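Local coordinates for inosine-uridine preferring nucleoside hydrolase family protein (Bacillus anthracis, PDB 2C40), which belongs to the nucleoside hydrolase family and is modelled as two copies of an alpha/beta subunit, with calcium and alpha-D-ribofuranose in its pocket, at residues V32-A37 / P43-S48; K50-D53 / T59-V62; E61-N66 / H106-E111; A81-A86 / Y228-P233; V254-L259 / F300-R305. All blocks are in the same frame, centred on the assembly; numbering follows the deposited sequence.

Contact 1: V32-A37 / P43-S48; sequences VSVIPA and PAMSAS
Val-34, Ala-44, Met-45 and Ser-48 pack strand against helix in the beta-alpha-beta unit made of strand 27-34, helix 41-55 and strand 62-64. The axes of strand segment 32-34 and helix segment 43-48 run nearly antiparallel, at 157°, with a closest approach of 8.9 Å. Val-34 faces the helix, its two methyls dividing between separate helix residues. Val-34 CG1, anti to the backbone N (chi1 -177°), lies 3.5 Å from Ala-44 CB. The other methyl turns to the helix positions further on: Val-34 CG2 is 3.8 Å from Ser-48 OG and also 3.8 Å from Met-45 SD. Met-45, bent at chi2 (-67°), doubles back so that its thioether slides alongside Val-34 in the opposite direction; the placing of its terminal methyl is doubtful. Ser-48 brings a polar atom into this buried layer, yet it is well used. Ser-48 OG donates to Ala-44 O at 2.6 Å, while Ser-48 N reaches the same oxygen from the other face of the carbonyl plane at 3.0 Å, and the hydroxyl is also hydrogen-bonded to His-8 NE2. The helix side chains of Pro-43, Ser-46 and Ala-47 turn to helix 80-85, and Val-62 fills in beside Val-34 and Met-45. Beyond the strand, Pro-36 centres an inverse gamma turn on the way to Asp-38 of the ribofuranose pocket, and the Val-34 side chain lies about 10 Å from the calcium ion. Aliphatic packing at the carboxyl end of a parallel strand, with the ligand-binding loop just after it, is typical of Rossmann-like alpha/beta folds.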
# COMPACT_ATOMS: atom_id res chain seq x y z
N VAL A 32 19.95 -15.20 -6.25
CA VAL A 32 18.58 -14.85 -5.91
C VAL A 32 17.80 -15.03 -7.18
O VAL A 32 18.32 -14.77 -8.24
CB VAL A 32 18.48 -13.40 -5.39
CG1 VAL A 32 17.07 -13.06 -5.02
CG2 VAL A 32 19.36 -13.23 -4.17
N SER A 33 16.58 -15.56 -7.08
CA SER A 33 15.66 -15.59 -8.21
C SER A 33 14.20 -15.35 -7.82
O SER A 33 13.78 -15.55 -6.67
CB SER A 33 15.82 -16.90 -8.98
OG SER A 33 15.73 -17.99 -8.11
N VAL A 34 13.44 -14.84 -8.78
CA VAL A 34 12.08 -14.40 -8.50
C VAL A 34 11.14 -15.23 -9.34
O VAL A 34 11.32 -15.33 -10.54
CB VAL A 34 11.86 -12.90 -8.81
CG1 VAL A 34 10.42 -12.45 -8.43
CG2 VAL A 34 12.92 -12.05 -8.13
N ILE A 35 10.11 -15.78 -8.70
CA ILE A 35 9.04 -16.48 -9.43
C ILE A 35 7.76 -15.63 -9.33
O ILE A 35 7.40 -15.14 -8.26
CB ILE A 35 8.85 -17.99 -8.97
CG1 ILE A 35 7.91 -18.73 -9.93
CG2 ILE A 35 8.39 -18.09 -7.49
CD1 ILE A 35 7.68 -20.17 -9.59
N PRO A 36 7.08 -15.41 -10.47
CA PRO A 36 5.89 -14.57 -10.49
C PRO A 36 4.59 -15.23 -9.94
O PRO A 36 3.59 -15.36 -10.64
CB PRO A 36 5.80 -14.17 -11.98
CG PRO A 36 6.26 -15.34 -12.69
CD PRO A 36 7.43 -15.86 -11.84
N ALA A 37 4.62 -15.64 -8.68
CA ALA A 37 3.51 -16.36 -8.08
C ALA A 37 2.68 -15.33 -7.29
O ALA A 37 1.68 -14.84 -7.81
CB ALA A 37 4.01 -17.50 -7.22
N PRO A 43 7.88 -5.61 -11.07
CA PRO A 43 8.17 -4.93 -9.80
C PRO A 43 8.96 -5.73 -8.78
O PRO A 43 9.68 -5.15 -7.98
CB PRO A 43 6.76 -4.58 -9.26
CG PRO A 43 5.91 -5.60 -9.85
CD PRO A 43 6.43 -5.70 -11.28
N ALA A 44 8.80 -7.06 -8.76
CA ALA A 44 9.52 -7.91 -7.83
C ALA A 44 11.03 -8.02 -8.19
O ALA A 44 11.92 -8.04 -7.29
CB ALA A 44 8.88 -9.32 -7.83
N MET A 45 11.30 -8.14 -9.49
CA MET A 45 12.67 -8.11 -10.00
C MET A 45 13.30 -6.80 -9.63
O MET A 45 14.34 -6.81 -9.00
CB MET A 45 12.69 -8.24 -11.52
CG MET A 45 12.50 -9.61 -11.95
SD MET A 45 13.90 -10.67 -11.48
CE MET A 45 12.95 -12.09 -11.64
N SER A 46 12.65 -5.67 -9.98
CA SER A 46 13.24 -4.35 -9.68
C SER A 46 13.46 -4.21 -8.19
O SER A 46 14.53 -3.81 -7.79
CB SER A 46 12.39 -3.15 -10.07
OG SER A 46 11.83 -3.30 -11.34
N ALA A 47 12.43 -4.48 -7.39
CA ALA A 47 12.53 -4.31 -5.93
C ALA A 47 13.69 -5.11 -5.32
O ALA A 47 14.44 -4.57 -4.47
CB ALA A 47 11.18 -4.66 -5.23
N SER A 48 13.84 -6.36 -5.75
CA SER A 48 15.00 -7.23 -5.34
C SER A 48 16.35 -6.62 -5.71
O SER A 48 17.26 -6.57 -4.89
CB SER A 48 14.94 -8.61 -6.00
OG SER A 48 13.70 -9.21 -5.74

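Contact 2: K50-D53 / T59-V62; sequences KIID and TIEV
Ile-52 reaches from helix 41-55 toward Ile-60 and Val-62 on the chain returning to the sheet. Its CB already points toward the opposite segment, and there the side chain branches. CG2 is anti to the backbone N and lies beside the Ile-60 side chain, with Ile-52 CG2 3.8 Å from Ile-60 CG1. The longer arm leaves through CG1, which takes the position beside the backbone N (chi1 -65°), and then runs on extended to CD1. This tip touches both partners: Ile-52 CD1 is 3.8 Å from Ile-60 CD1 and 3.4 Å from Val-62 CG2, the latter tighter than usual for two methyls. The contact closes the turn between the helix and strand 62-64 of the beta-alpha-beta crossover, on the side of the helix that faces the sheet. Ile-60 meets its partner at about a right angle; its CG1 sits between the backbone N and the carbonyl carbon (chi1 55°), which swings the end of the side chain inward although its CB does not point at the helix. Val-32 of the neighbouring strand packs against Ile-60, and Thr-98 lies against both Ile-52 and Val-62.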
# COMPACT_ATOMS: atom_id res chain seq x y z
N LYS A 50 17.04 -3.41 -6.36
CA LYS A 50 17.23 -2.16 -5.58
C LYS A 50 17.54 -2.45 -4.10
O LYS A 50 18.23 -1.70 -3.42
CB LYS A 50 15.97 -1.28 -5.67
CG LYS A 50 15.56 -0.85 -7.09
CD LYS A 50 14.39 0.10 -7.06
CE LYS A 50 13.81 0.26 -8.44
NZ LYS A 50 12.61 1.11 -8.40
N ILE A 51 17.01 -3.55 -3.59
CA ILE A 51 17.27 -3.93 -2.20
C ILE A 51 18.72 -4.38 -2.06
O ILE A 51 19.39 -4.01 -1.10
CB ILE A 51 16.29 -5.00 -1.70
CG1 ILE A 51 14.91 -4.38 -1.53
CG2 ILE A 51 16.75 -5.59 -0.35
CD1 ILE A 51 13.74 -5.37 -1.35
N ILE A 52 19.19 -5.14 -3.04
CA ILE A 52 20.57 -5.61 -3.05
C ILE A 52 21.49 -4.40 -3.23
O ILE A 52 22.45 -4.27 -2.49
CB ILE A 52 20.78 -6.65 -4.16
CG1 ILE A 52 19.95 -7.90 -3.88
CG2 ILE A 52 22.25 -7.06 -4.26
CD1 ILE A 52 19.82 -8.79 -5.12
N ASP A 53 21.16 -3.49 -4.15
CA ASP A 53 21.94 -2.27 -4.29
C ASP A 53 22.07 -1.48 -2.99
O ASP A 53 23.18 -1.14 -2.57
CB ASP A 53 21.30 -1.30 -5.30
CG ASP A 53 21.50 -1.71 -6.74
OD1 ASP A 53 22.00 -2.81 -6.99
OD2 ASP A 53 21.13 -0.94 -7.63
N THR A 59 28.66 -8.36 -4.99
CA THR A 59 27.98 -8.28 -6.29
C THR A 59 27.23 -9.61 -6.49
O THR A 59 27.83 -10.66 -6.41
CB THR A 59 29.07 -8.00 -7.42
OG1 THR A 59 28.68 -6.93 -8.28
CG2 THR A 59 29.39 -9.23 -8.28
N ILE A 60 25.90 -9.59 -6.62
CA ILE A 60 25.14 -10.77 -7.07
C ILE A 60 24.13 -10.38 -8.16
O ILE A 60 23.94 -9.21 -8.44
CB ILE A 60 24.38 -11.50 -5.91
CG1 ILE A 60 23.46 -10.55 -5.15
CG2 ILE A 60 25.36 -12.13 -4.93
CD1 ILE A 60 22.55 -11.27 -4.21
N GLU A 61 23.51 -11.39 -8.77
CA GLU A 61 22.50 -11.17 -9.79
C GLU A 61 21.17 -11.79 -9.40
O GLU A 61 21.12 -12.73 -8.63
CB GLU A 61 23.02 -11.68 -11.13
CG GLU A 61 24.40 -11.06 -11.46
CD GLU A 61 24.92 -11.39 -12.84
OE1 GLU A 61 24.34 -12.28 -13.52
OE2 GLU A 61 25.95 -10.75 -13.21
N VAL A 62 20.10 -11.24 -9.96
CA VAL A 62 18.74 -11.71 -9.72
C VAL A 62 18.22 -12.32 -11.03
O VAL A 62 18.20 -11.63 -12.05
CB VAL A 62 17.80 -10.58 -9.22
CG1 VAL A 62 16.44 -11.09 -8.85
CG2 VAL A 62 18.40 -9.89 -8.00

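Contact 3: E61-N66 / H106-E111; sequences EVAASN and HHHLIE
Ala-63 and His-108 make the main apolar contact between strand 62-64 and helix 105-115. The alanine methyl sits over one face of the imidazole in a CH-pi contact, with Ala-63 CB 3.8 Å from the centroid of the His-108 ring and 30° off its normal. The offset takes it toward the ND1-CG bond: Ala-63 CB is 3.4 Å from His-108 ND1 and 3.5 Å from His-108 CG. With CG anti to the backbone N (chi1 -178°), the histidine reaches out to the strand at Ala-63, and the alternation of the strand sends Ala-63 to this helix while Val-62 and Ala-64 point to helix 41-55.

Polar interactions fix the ring from outside the pair. His-108 ND1 is hydrogen-bonded to Tyr-5 OH, and the two rings also meet, which should limit rotation of the imidazole. The carboxylate of Glu-61 is more distant, Glu-61 OE1 lying 5.6 Å from His-108 NE2, so any influence on the charge of the histidine would be electrostatic and is not certain.

Further along the segment, two flat groups come together: the side chains of Asn-66 and His-106, with amide and ring planes 37° apart, near Arg-133 of helix 129-137. Backbone bonding completes the edge: Ala-63 pairs with Val-32 and Val-34 of the adjacent strand, and Ala-64 with Ala-105 at the start of the helix. With helices 41-55 and 105-115 against opposite sides of one strand, this is the layering of a three-layer alpha/beta/alpha sandwich.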
# COMPACT_ATOMS: atom_id res chain seq x y z
N GLU A 61 23.51 -11.39 -8.77
CA GLU A 61 22.50 -11.17 -9.79
C GLU A 61 21.17 -11.79 -9.40
O GLU A 61 21.12 -12.73 -8.63
CB GLU A 61 23.02 -11.68 -11.13
CG GLU A 61 24.40 -11.06 -11.46
CD GLU A 61 24.92 -11.39 -12.84
OE1 GLU A 61 24.34 -12.28 -13.52
OE2 GLU A 61 25.95 -10.75 -13.21
N VAL A 62 20.10 -11.24 -9.96
CA VAL A 62 18.74 -11.71 -9.72
C VAL A 62 18.22 -12.32 -11.03
O VAL A 62 18.20 -11.63 -12.05
CB VAL A 62 17.80 -10.58 -9.22
CG1 VAL A 62 16.44 -11.09 -8.85
CG2 VAL A 62 18.40 -9.89 -8.00
N ALA A 63 17.83 -13.60 -11.00
CA ALA A 63 17.27 -14.26 -12.15
C ALA A 63 15.76 -14.24 -12.13
O ALA A 63 15.12 -14.39 -11.08
CB ALA A 63 17.77 -15.68 -12.21
N ALA A 64 15.19 -14.11 -13.31
CA ALA A 64 13.76 -14.18 -13.53
C ALA A 64 13.32 -15.58 -13.91
O ALA A 64 13.86 -16.16 -14.87
CB ALA A 64 13.37 -13.16 -14.66
N SER A 65 12.33 -16.11 -13.19
CA SER A 65 11.70 -17.38 -13.55
C SER A 65 10.86 -17.28 -14.81
O SER A 65 10.37 -16.21 -15.14
CB SER A 65 10.78 -17.86 -12.42
OG SER A 65 10.15 -19.06 -12.77
N ASN A 66 10.74 -18.38 -15.56
CA ASN A 66 9.73 -18.43 -16.64
C ASN A 66 8.76 -19.56 -16.32
O ASN A 66 7.99 -20.00 -17.18
CB ASN A 66 10.31 -18.46 -18.08
CG ASN A 66 11.23 -19.66 -18.36
OD1 ASN A 66 11.83 -19.72 -19.45
ND2 ASN A 66 11.34 -20.60 -17.44
N HIS A 106 15.36 -21.45 -13.09
CA HIS A 106 15.66 -22.89 -12.91
C HIS A 106 17.03 -23.29 -13.44
O HIS A 106 17.71 -24.09 -12.81
CB HIS A 106 14.57 -23.79 -13.47
CG HIS A 106 14.39 -23.69 -14.96
ND1 HIS A 106 14.51 -24.78 -15.80
CD2 HIS A 106 14.06 -22.65 -15.76
CE1 HIS A 106 14.27 -24.42 -17.05
NE2 HIS A 106 14.00 -23.12 -17.04
N HIS A 107 17.42 -22.70 -14.58
CA HIS A 107 18.74 -22.86 -15.14
C HIS A 107 19.81 -22.14 -14.33
O HIS A 107 20.89 -22.68 -14.10
CB HIS A 107 18.76 -22.35 -16.57
CG HIS A 107 18.12 -23.28 -17.55
ND1 HIS A 107 17.97 -22.97 -18.88
CD2 HIS A 107 17.57 -24.51 -17.40
CE1 HIS A 107 17.41 -23.98 -19.51
NE2 HIS A 107 17.14 -24.92 -18.64
N HIS A 108 19.49 -20.94 -13.90
CA HIS A 108 20.35 -20.19 -13.00
C HIS A 108 20.67 -20.99 -11.73
O HIS A 108 21.81 -21.04 -11.26
CB HIS A 108 19.66 -18.87 -12.67
CG HIS A 108 20.45 -17.96 -11.80
ND1 HIS A 108 20.03 -17.61 -10.52
CD2 HIS A 108 21.61 -17.31 -12.01
CE1 HIS A 108 20.92 -16.78 -9.99
NE2 HIS A 108 21.90 -16.60 -10.87
N LEU A 109 19.64 -21.59 -11.16
CA LEU A 109 19.78 -22.37 -9.96
C LEU A 109 20.77 -23.54 -10.18
O LEU A 109 21.69 -23.75 -9.39
CB LEU A 109 18.40 -22.85 -9.52
CG LEU A 109 18.20 -23.94 -8.46
CD1 LEU A 109 18.99 -23.67 -7.25
CD2 LEU A 109 16.72 -23.91 -8.12
N ILE A 110 20.59 -24.26 -11.28
CA ILE A 110 21.47 -25.39 -11.64
C ILE A 110 22.92 -24.95 -11.74
O ILE A 110 23.81 -25.56 -11.13
CB ILE A 110 21.00 -26.08 -12.99
CG1 ILE A 110 19.66 -26.80 -12.80
CG2 ILE A 110 22.03 -27.08 -13.52
CD1 ILE A 110 18.97 -27.24 -14.10
N GLU A 111 23.15 -23.88 -12.51
CA GLU A 111 24.52 -23.43 -12.81
C GLU A 111 25.19 -22.88 -11.55
O GLU A 111 26.37 -23.13 -11.33
CB GLU A 111 24.53 -22.37 -13.92
CG GLU A 111 24.41 -22.91 -15.33

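Contact 4: A81-A86 / Y228-P233; sequences AFYVDA and YAIVPP
Ile-230 meets Tyr-83 and Val-84 where the end of helix 219-229 approaches helix 80-85, a helical layer of the alpha/beta fold that also borders the second subunit. At the start of the later segment, Tyr-228 supplies the carbonyl on which the following turn closes, and Ala-229 touches Ala-86 of the second subunit.

On this segment Ile-230 alone carries the contact. Its CG1 lies beside the backbone N (chi1 -73°) and the chain continues extended, so that CD1 is pushed into the angle between two neighbouring helix residues: Ile-230 CD1 is 3.4 Å from Tyr-83 CB. The other branch comes to the tyrosine at the ring edge, near its plane, with Ile-230 CG2 4.2 Å from Tyr-83 CD1. Val-12 of helix 12-21 also packs on this isoleucine.

Next, Val-231 N closes the turn on Tyr-228 O at 3.2 Å. Pro-232 lies against Tyr-83 of the second subunit, while Phe-82 of this chain packs on Pro-232 of that subunit, so Tyr-83 and its neighbours serve both the internal packing and the dimer interface. Back on helix 80-85, the Val-84 side chain crosses that of Ile-230 at about a right angle, with Val-84 CG2 3.7 Å from Ile-230 CD1.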
# COMPACT_ATOMS: atom_id res chain seq x y z
N ALA A 81 4.35 -5.86 -4.58
CA ALA A 81 5.68 -5.54 -5.11
C ALA A 81 5.74 -4.19 -5.78
O ALA A 81 6.76 -3.54 -5.67
CB ALA A 81 6.15 -6.64 -6.09
N PHE A 82 4.66 -3.78 -6.49
CA PHE A 82 4.59 -2.46 -7.11
C PHE A 82 4.83 -1.38 -6.10
O PHE A 82 5.57 -0.44 -6.34
CB PHE A 82 3.25 -2.22 -7.82
CG PHE A 82 3.10 -3.01 -9.11
CD1 PHE A 82 2.32 -4.16 -9.17
CD2 PHE A 82 3.79 -2.61 -10.26
CE1 PHE A 82 2.19 -4.88 -10.35
CE2 PHE A 82 3.66 -3.32 -11.47
CZ PHE A 82 2.87 -4.46 -11.51
N TYR A 83 4.29 -1.57 -4.91
CA TYR A 83 4.38 -0.60 -3.86
C TYR A 83 5.74 -0.60 -3.26
O TYR A 83 6.31 0.47 -3.11
CB TYR A 83 3.27 -0.81 -2.81
CG TYR A 83 1.91 -1.12 -3.43
CD1 TYR A 83 1.06 -2.08 -2.87
CD2 TYR A 83 1.52 -0.53 -4.63
CE1 TYR A 83 -0.18 -2.37 -3.46
CE2 TYR A 83 0.29 -0.83 -5.24
CZ TYR A 83 -0.54 -1.75 -4.65
OH TYR A 83 -1.75 -2.02 -5.22
N VAL A 84 6.30 -1.77 -2.95
CA VAL A 84 7.64 -1.80 -2.37
C VAL A 84 8.67 -1.18 -3.34
O VAL A 84 9.49 -0.37 -2.91
CB VAL A 84 8.07 -3.21 -1.95
CG1 VAL A 84 9.50 -3.20 -1.44
CG2 VAL A 84 7.12 -3.74 -0.87
N ASP A 85 8.56 -1.52 -4.62
CA ASP A 85 9.44 -0.99 -5.71
C ASP A 85 9.37 0.52 -5.87
O ASP A 85 10.36 1.19 -6.28
CB ASP A 85 9.00 -1.62 -7.03
CG ASP A 85 9.91 -1.30 -8.17
OD1 ASP A 85 11.14 -1.33 -7.93
OD2 ASP A 85 9.38 -0.99 -9.26
N ALA A 86 8.20 1.07 -5.55
CA ALA A 86 8.01 2.52 -5.62
C ALA A 86 8.41 3.28 -4.36
O ALA A 86 8.32 4.47 -4.37
CB ALA A 86 6.59 2.87 -6.01
N TYR A 228 5.64 -3.09 5.89
CA TYR A 228 4.46 -3.65 6.57
C TYR A 228 3.21 -2.75 6.63
O TYR A 228 2.14 -3.23 6.94
CB TYR A 228 4.88 -4.18 7.94
CG TYR A 228 5.63 -5.49 7.77
CD1 TYR A 228 6.97 -5.62 8.13
CD2 TYR A 228 4.99 -6.58 7.15
CE1 TYR A 228 7.63 -6.81 7.95
CE2 TYR A 228 5.63 -7.73 6.93
CZ TYR A 228 6.97 -7.86 7.32
OH TYR A 228 7.60 -9.07 7.11
N ALA A 229 3.36 -1.48 6.27
CA ALA A 229 2.26 -0.54 6.13
C ALA A 229 1.32 -0.96 5.01
O ALA A 229 0.12 -0.67 5.01
CB ALA A 229 2.84 0.82 5.82
N ILE A 230 1.92 -1.56 4.01
CA ILE A 230 1.27 -2.15 2.81
C ILE A 230 0.32 -3.32 3.15
O ILE A 230 -0.55 -3.70 2.40
CB ILE A 230 2.44 -2.61 1.86
CG1 ILE A 230 3.08 -1.34 1.22
CG2 ILE A 230 1.99 -3.63 0.88
CD1 ILE A 230 4.40 -1.52 0.33
N VAL A 231 0.50 -3.90 4.32
CA VAL A 231 -0.28 -5.01 4.76
C VAL A 231 -0.67 -4.72 6.24
O VAL A 231 -0.34 -5.48 7.15
CB VAL A 231 0.59 -6.26 4.46
CG1 VAL A 231 1.50 -6.65 5.61
CG2 VAL A 231 -0.24 -7.40 3.94
N PRO A 232 -1.37 -3.60 6.47
CA PRO A 232 -1.57 -3.05 7.79
C PRO A 232 -2.73 -3.72 8.58
O PRO A 232 -3.50 -4.51 8.02
CB PRO A 232 -1.94 -1.61 7.48
CG PRO A 232 -2.78 -1.75 6.32
CD PRO A 232 -2.10 -2.81 5.48
N PRO A 233 -2.86 -3.37 9.88
CA PRO A 233 -3.98 -3.89 10.65
C PRO A 233 -5.29 -3.21 10.16
O PRO A 233 -5.29 -2.02 9.88
CB PRO A 233 -3.62 -3.55 12.10
CG PRO A 233 -2.15 -3.06 12.07
CD PRO A 233 -1.99 -2.48 10.68

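Contact 5: V254-L259 / F300-R305; sequences VGKADL and FDYITR
Tyr-302 and Lys-256 are brought together by extended first torsions: CG is anti to the backbone N in the tyrosine (chi1 177°) and in the lysine (chi1 -165°). The lysine chain then bends at chi3 (-98°), folding its end along the ring. The two side chains slide past each other in opposite directions, and the lysine methylenes lie over one face of the phenol as a CH-pi contact, Lys-256 CD being 4.2 Å from the centroid of the Tyr-302 ring. Further along, Lys-256 NZ comes within 3.8 Å of Tyr-302 CD2. Leu-259 meets the tyrosine at about a right angle, Leu-259 CD1 lying 3.7 Å from Tyr-302 CD1.

The far end of the phenol reaches the last turn of helix 246-255. Tyr-302 OH sits 3.6 Å from Gly-255 CA, where there is no side chain to hold it off. Met-24 and Ala-252 also pack on the tyrosine, which fastens helix 296-308 to the end of the earlier helix and to the 3-10 turn 257-259, closed by Leu-259 N bonding Lys-256 O.

Charges gather on the outer side of helix 296-308. Arg-305 NE meets Asp-301 OD2 in a salt bridge at 2.9 Å, on its syn side and tilted out of the carboxylate plane, while the carboxylate lies near the guanidinium plane. Lys-256 NZ, 6.3 Å from Asp-301 OD2, is not in contact with this pair. The joint thus rests on dispersion and CH-pi packing around one aromatic ring, with the lysine ammonium above the plane, beyond the CD2 side, and perhaps weakly attracted by the nearby carboxylate.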
# COMPACT_ATOMS: atom_id res chain seq x y z
N VAL A 254 16.95 -20.25 8.62
CA VAL A 254 18.18 -20.50 7.89
C VAL A 254 19.37 -19.79 8.61
O VAL A 254 20.43 -20.39 8.80
CB VAL A 254 18.07 -20.03 6.41
CG1 VAL A 254 19.44 -20.08 5.72
CG2 VAL A 254 17.06 -20.89 5.67
N GLY A 255 19.17 -18.54 9.00
CA GLY A 255 20.20 -17.79 9.71
C GLY A 255 20.41 -18.21 11.15
O GLY A 255 21.51 -18.07 11.67
N LYS A 256 19.36 -18.67 11.81
CA LYS A 256 19.40 -18.97 13.24
C LYS A 256 18.47 -20.12 13.58
O LYS A 256 17.42 -19.93 14.15
CB LYS A 256 19.03 -17.74 14.07
CG LYS A 256 19.41 -17.88 15.51
CD LYS A 256 19.22 -16.59 16.27
CE LYS A 256 20.53 -15.83 16.42
NZ LYS A 256 20.36 -14.68 17.35
N ALA A 257 18.89 -21.32 13.24
CA ALA A 257 18.08 -22.54 13.41
C ALA A 257 17.55 -22.70 14.85
O ALA A 257 16.46 -23.26 15.06
CB ALA A 257 18.90 -23.75 13.04
N ASP A 258 18.33 -22.18 15.80
CA ASP A 258 18.06 -22.25 17.24
C ASP A 258 16.85 -21.45 17.78
O ASP A 258 16.55 -21.54 18.98
CB ASP A 258 19.34 -21.84 18.04
CG ASP A 258 20.43 -21.03 17.20
OD1 ASP A 258 20.72 -21.42 16.01
OD2 ASP A 258 21.04 -20.06 17.75
N LEU A 259 16.20 -20.68 16.91
CA LEU A 259 14.97 -19.95 17.24
C LEU A 259 13.76 -20.86 17.43
O LEU A 259 12.84 -20.52 18.15
CB LEU A 259 14.65 -18.93 16.13
CG LEU A 259 15.64 -17.78 16.01
CD1 LEU A 259 15.35 -16.92 14.81
CD2 LEU A 259 15.62 -16.95 17.28
N PHE A 300 11.75 -11.88 17.17
CA PHE A 300 11.58 -10.45 16.93
C PHE A 300 12.80 -9.64 17.29
O PHE A 300 13.07 -8.67 16.61
CB PHE A 300 10.32 -9.93 17.65
CG PHE A 300 9.06 -10.38 17.00
CD1 PHE A 300 8.23 -11.32 17.61
CD2 PHE A 300 8.75 -9.92 15.74
CE1 PHE A 300 7.06 -11.75 16.97
CE2 PHE A 300 7.60 -10.35 15.10
CZ PHE A 300 6.75 -11.26 15.70
N ASP A 301 13.55 -10.02 18.33
CA ASP A 301 14.82 -9.33 18.62
C ASP A 301 15.84 -9.53 17.48
O ASP A 301 16.59 -8.65 17.12
CB ASP A 301 15.41 -9.83 19.93
CG ASP A 301 16.67 -9.12 20.29
OD1 ASP A 301 16.61 -7.91 20.63
OD2 ASP A 301 17.75 -9.76 20.25
N TYR A 302 15.84 -10.71 16.92
CA TYR A 302 16.79 -11.06 15.88
C TYR A 302 16.58 -10.19 14.62
O TYR A 302 17.52 -9.58 14.10
CB TYR A 302 16.63 -12.54 15.56
CG TYR A 302 17.48 -13.08 14.46
CD1 TYR A 302 16.91 -13.84 13.44
CD2 TYR A 302 18.84 -12.84 14.43
CE1 TYR A 302 17.70 -14.37 12.44
CE2 TYR A 302 19.64 -13.36 13.44
CZ TYR A 302 19.06 -14.12 12.44
OH TYR A 302 19.84 -14.64 11.42
N ILE A 303 15.35 -10.12 14.16
CA ILE A 303 15.07 -9.37 12.94
C ILE A 303 15.17 -7.85 13.14
O ILE A 303 15.66 -7.16 12.25
CB ILE A 303 13.79 -9.87 12.26
CG1 ILE A 303 12.58 -9.58 13.13
CG2 ILE A 303 13.92 -11.42 11.96
CD1 ILE A 303 11.30 -10.38 12.72
N THR A 304 14.83 -7.36 14.32
CA THR A 304 15.14 -5.95 14.63
C THR A 304 16.65 -5.70 14.77
O THR A 304 17.12 -4.68 14.30
CB THR A 304 14.20 -5.27 15.72
OG1 THR A 304 14.95 -4.62 16.78
CG2 THR A 304 13.20 -6.21 16.30
N ARG A 305 17.44 -6.64 15.30
CA ARG A 305 18.93 -6.48 15.30
C ARG A 305 19.48 -6.36 13.88
O ARG A 305 20.27 -5.46 13.59
CB ARG A 305 19.65 -7.61 16.04
CG ARG A 305 19.72 -7.34 17.52
CD ARG A 305 20.19 -8.53 18.38
NE ARG A 305 20.07 -8.09 19.79
CZ ARG A 305 20.98 -7.35 20.41
NH1 ARG A 305 22.10 -6.98 19.80
NH2 ARG A 305 20.77 -6.97 21.66

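Overall arrangement
From the N terminus, contact 1 closes the short loop between strand 27-34 and helix 41-55, and contact 2 closes the turn after that helix; the two share helix 41-55 and meet at Val-62. Contact 3 starts on residues shared with contact 2 and spans forty residues to helix 105-115. Contact 4 begins inside that span and ends far beyond it, at 228-233, so the two cross. Contact 5 follows in series, enclosing the strands 261-269, 279-281 and 286-292. Contacts 1 to 3 bind one edge of the sheet, the Lys-50 to Asp-85 salt bridge links contact 2 to contact 4, and contact 5 lies apart, across the chain's centre from contacts 1 and 3.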